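Local coordinates for Glyco_hydro_cc domain-containing protein (Trichoderma gamsii, PDB 6UBD) that probably binds beta-1,3-glucan oligosaccharides as a subgroup VII member of glycoside hydrolase family 128, at residues A241-G245 with L246-S250; T180-Q183 with A184-Y188. One frame throughout, in Å; residues are numbered along the deposited sequence.

Contact 1 of 2, residues A241-G245 with L246-S250; sequences AYTDG and LGLGS
Leu248 reaches back over the turn after strand 237-243 and lays its side chain against Gly245 and Thr243. Its CB stands 4.1 Å from Gly245 O, and CG comes slightly nearer to the same oxygen. The branch that does most of the touching is CD1, which is 3.6 Å from Gly245 O and also meets the methyl of Thr243, with CD1 and Thr243 CG2 3.7 Å apart. The two side chains cross at about a right angle, and their methyls meet in van der Waals contact. Thr243 divides its branches: with OG1 anti to the backbone N (chi1 -173°), the hydroxyl accepts a nearly straight bond from Gly245 N (N to OG1 3.1 Å, 169° at the hydrogen), an ST turn, while CG2 is left for the leucine. Gly247 adopts a positive phi (87°), where a CB would press on the carbonyl oxygen of Leu246, and it carries the chain round to Leu248. The turn follows strand 237-243, whose parallel neighbours are consistent with a (beta/alpha)8-type barrel, where such loops usually line the ligand-binding face; Leu248 packs on Ala203 and Val205 of strand 197-206, and Thr243 touches Glu201 of that strand and Ala38 of strand 35-38.

Contact 2 of 2, residues T180-Q183 with A184-Y188; sequences TGVQ and ADIDY
Gln183 and Asp187, one helical turn apart, join through their side chains: NE2 of Gln183 donates to OD1 of Asp187 over 2.9 Å. The amide and carboxylate planes are turned 47° against each other. The oxygen lies almost in the amide plane, but the donor approaches from above the carboxylate, 45° out of its plane. With CG anti to the backbone N, Gln183 bends at chi2 (64°), carrying its amide forward along the helix towards Asp187. Asp187 N also bonds to Gln183 O at 2.9 Å, so side chain and main chain link the same pair. With an alanine at position Asp187, the Gln183 amide would probably lose its acceptor and be able to turn. On another face Val182 and Ile186 lie side by side and point the same way, with CG1 of Val182 4.2 Å from CD1 of Ile186; the same two residues share the backbone bond from Ile186 N to Val182 O (3.1 Å). Helix 179-193 is the crossover of a beta-alpha-beta unit between strands 170-176 and 197-206. Val182 rests on Ile174 of the first strand and on Ile227 and Phe231 of helix 217-233, whose Leu230 meets both Gln183 and Ile186.

Overall arrangement
Both contacts are local, but they lie in different layers of the glycoside hydrolase-type fold, their centres about 20 Å apart. Contact 1, nearer the centre of the chain, belongs to the loop leaving a sheet strand: Thr243 and Leu248 are buried, Leu246 and Gly247 exposed. Contact 2 lies on a helix outside the sheet, with Val182 and Ile186 buried and the Gln183-Asp187 pair partly exposed. Strand 197-206 relates them: it pairs in parallel with strand 237-243, which leads into contact 1, and follows the helix of contact 2 in sequence. In 241-250 apolar contact combines with a hydroxyl-to-backbone bond that shapes a turn, whereas 180-188 adds a polar side-chain pair to regular helical bonding.

Contact 1 of 2, residues A241-G245 with L246-S250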
loop_
_atom_site.group_PDB
_atom_site.type_symbol
_atom_site.label_atom_id
_atom_site.label_comp_id
_atom_site.label_asym_id
_atom_site.label_seq_id
_atom_site.Cartn_x
_atom_site.Cartn_y
_atom_site.Cartn_z
ATOM N N ALA A 241 0.049 6.001 -0.522
ATOM C CA ALA A 241 1.031 5.887 0.567
ATOM C C ALA A 241 2.475 5.807 0.031
ATOM O O ALA A 241 2.859 4.899 -0.704
ATOM C CB ALA A 241 0.738 4.686 1.437
ATOM N N TYR A 242 3.305 6.803 0.429
ATOM C CA TYR A 242 4.772 6.861 0.145
ATOM C C TYR A 242 5.486 5.739 0.935
ATOM O O TYR A 242 5.301 5.737 2.147
ATOM C CB TYR A 242 5.252 8.273 0.559
ATOM C CG TYR A 242 6.673 8.680 0.223
ATOM C CD1 TYR A 242 7.759 7.954 0.685
ATOM C CD2 TYR A 242 6.922 9.820 -0.545
ATOM C CE1 TYR A 242 9.061 8.342 0.381
ATOM C CE2 TYR A 242 8.210 10.255 -0.812
ATOM C CZ TYR A 242 9.286 9.535 -0.336
ATOM O OH TYR A 242 10.564 9.996 -0.677
ATOM N N THR A 243 6.262 4.882 0.273
ATOM C CA THR A 243 6.973 3.780 0.958
ATOM C C THR A 243 8.370 4.191 1.423
ATOM O O THR A 243 9.112 4.884 0.679
ATOM C CB THR A 243 6.988 2.532 0.078
ATOM O OG1 THR A 243 7.558 1.501 0.924
ATOM C CG2 THR A 243 7.772 2.627 -1.205
ATOM N N ASP A 244 8.811 3.678 2.546
ATOM C CA ASP A 244 10.192 3.789 3.022
ATOM C C ASP A 244 10.908 2.425 2.986
ATOM O O ASP A 244 11.942 2.254 3.654
ATOM C CB ASP A 244 10.248 4.437 4.384
ATOM C CG ASP A 244 9.622 3.647 5.521
ATOM O OD1 ASP A 244 9.241 2.488 5.328
ATOM O OD2 ASP A 244 9.518 4.239 6.607
ATOM N N GLY A 245 10.355 1.410 2.289
ATOM C CA GLY A 245 10.998 0.093 2.226
ATOM C C GLY A 245 12.394 0.145 1.634
ATOM O O GLY A 245 12.784 1.061 0.898
ATOM N N LEU A 246 13.195 -0.865 1.929
ATOM C CA LEU A 246 14.585 -0.905 1.480
ATOM C C LEU A 246 14.628 -1.369 0.022
ATOM O O LEU A 246 13.603 -1.756 -0.607
ATOM C CB LEU A 246 15.400 -1.787 2.427
ATOM C CG LEU A 246 15.493 -1.317 3.877
ATOM C CD1 LEU A 246 16.451 -2.204 4.668
ATOM C CD2 LEU A 246 15.920 0.149 3.979
ATOM N N GLY A 247 15.792 -1.215 -0.581
ATOM C CA GLY A 247 15.988 -1.552 -1.988
ATOM C C GLY A 247 15.635 -0.434 -2.934
ATOM O O GLY A 247 15.520 -0.703 -4.143
ATOM N N LEU A 248 15.387 0.771 -2.428
ATOM C CA LEU A 248 14.973 1.923 -3.297
ATOM C C LEU A 248 16.080 2.988 -3.388
ATOM O O LEU A 248 15.820 4.156 -3.765
ATOM C CB LEU A 248 13.632 2.524 -2.823
ATOM C CG LEU A 248 12.463 1.560 -2.971
ATOM C CD1 LEU A 248 11.258 2.090 -2.227
ATOM C CD2 LEU A 248 12.105 1.307 -4.426
ATOM N N GLY A 249 17.337 2.614 -3.114
ATOM C CA GLY A 249 18.470 3.535 -3.261
ATOM C C GLY A 249 18.597 4.526 -2.101
ATOM O O GLY A 249 17.876 4.376 -1.078
ATOM N N SER A 250 19.549 5.441 -2.230
ATOM C CA SER A 250 19.907 6.349 -1.123
ATOM C C SER A 250 19.133 7.683 -1.175
ATOM O O SER A 250 19.160 8.423 -0.173
ATOM C CB SER A 250 21.387 6.593 -1.103
ATOM O OG SER A 250 21.762 7.397 -2.206
#

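Contact 2 of 2, residues T180-Q183 with A184-Y188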
loop_
_atom_site.group_PDB
_atom_site.type_symbol
_atom_site.label_atom_id
_atom_site.label_comp_id
_atom_site.label_asym_id
_atom_site.label_seq_id
_atom_site.Cartn_x
_atom_site.Cartn_y
_atom_site.Cartn_z
ATOM N N THR A 180 3.200 9.046 -17.271
ATOM C CA THR A 180 2.583 8.126 -18.268
ATOM C C THR A 180 2.486 6.717 -17.650
ATOM O O THR A 180 1.399 6.037 -17.755
ATOM C CB THR A 180 3.367 8.089 -19.595
ATOM O OG1 THR A 180 3.386 9.395 -20.191
ATOM C CG2 THR A 180 2.858 7.064 -20.601
ATOM N N GLY A 181 3.555 6.233 -17.006
ATOM C CA GLY A 181 3.541 4.907 -16.357
ATOM C C GLY A 181 2.573 4.806 -15.182
ATOM O O GLY A 181 1.871 3.804 -15.007
ATOM N N VAL A 182 2.515 5.879 -14.372
ATOM C CA VAL A 182 1.566 5.941 -13.228
ATOM C C VAL A 182 0.141 5.818 -13.776
ATOM O O VAL A 182 -0.674 4.992 -13.264
ATOM C CB VAL A 182 1.758 7.271 -12.479
ATOM C CG1 VAL A 182 0.674 7.415 -11.410
ATOM C CG2 VAL A 182 3.141 7.388 -11.830
ATOM N N GLN A 183 -0.194 6.567 -14.807
ATOM C CA GLN A 183 -1.563 6.578 -15.378
ATOM C C GLN A 183 -1.865 5.210 -15.967
ATOM O O GLN A 183 -3.020 4.749 -15.899
ATOM C CB GLN A 183 -1.765 7.684 -16.422
ATOM C CG GLN A 183 -3.199 7.890 -16.899
ATOM C CD GLN A 183 -4.119 8.361 -15.792
ATOM O OE1 GLN A 183 -3.761 9.328 -15.098
ATOM N NE2 GLN A 183 -5.265 7.706 -15.607
ATOM N N ALA A 184 -0.908 4.542 -16.576
ATOM C CA ALA A 184 -1.172 3.238 -17.216
ATOM C C ALA A 184 -1.506 2.192 -16.139
ATOM O O ALA A 184 -2.375 1.275 -16.335
ATOM C CB ALA A 184 0.025 2.804 -18.008
ATOM N N ASP A 185 -0.888 2.258 -14.968
ATOM C CA ASP A 185 -1.236 1.358 -13.848
ATOM C C ASP A 185 -2.652 1.657 -13.376
ATOM O O ASP A 185 -3.471 0.689 -13.157
ATOM C CB ASP A 185 -0.280 1.535 -12.670
ATOM C CG ASP A 185 1.074 0.829 -12.771
ATOM O OD1 ASP A 185 1.271 -0.019 -13.699
ATOM O OD2 ASP A 185 1.962 1.094 -11.855
ATOM N N ILE A 186 -2.987 2.919 -13.159
ATOM C CA ILE A 186 -4.364 3.264 -12.699
ATOM C C ILE A 186 -5.403 2.746 -13.706
ATOM O O ILE A 186 -6.430 2.128 -13.303
ATOM C CB ILE A 186 -4.467 4.792 -12.512
ATOM C CG1 ILE A 186 -3.666 5.264 -11.280
ATOM C CG2 ILE A 186 -5.904 5.253 -12.394
ATOM C CD1 ILE A 186 -3.442 6.752 -11.204
ATOM N N ASP A 187 -5.208 3.028 -14.967
ATOM C CA ASP A 187 -6.195 2.645 -16.001
ATOM C C ASP A 187 -6.358 1.124 -16.078
ATOM O O ASP A 187 -7.507 0.619 -16.178
ATOM C CB ASP A 187 -5.846 3.228 -17.367
ATOM C CG ASP A 187 -5.889 4.732 -17.508
ATOM O OD1 ASP A 187 -6.583 5.357 -16.759
ATOM O OD2 ASP A 187 -5.252 5.278 -18.465
ATOM N N TYR A 188 -5.246 0.392 -16.025
ATOM C CA TYR A 188 -5.326 -1.081 -16.050
ATOM C C TYR A 188 -6.193 -1.596 -14.885
ATOM O O TYR A 188 -7.102 -2.428 -15.101
ATOM C CB TYR A 188 -3.944 -1.737 -15.994
ATOM C CG TYR A 188 -4.022 -3.242 -15.927
ATOM C CD1 TYR A 188 -4.304 -4.040 -17.046
ATOM C CD2 TYR A 188 -3.965 -3.893 -14.690
ATOM C CE1 TYR A 188 -4.487 -5.403 -16.943
ATOM C CE2 TYR A 188 -4.183 -5.258 -14.601
ATOM C CZ TYR A 188 -4.366 -6.031 -15.739
ATOM O OH TYR A 188 -4.634 -7.376 -15.658
#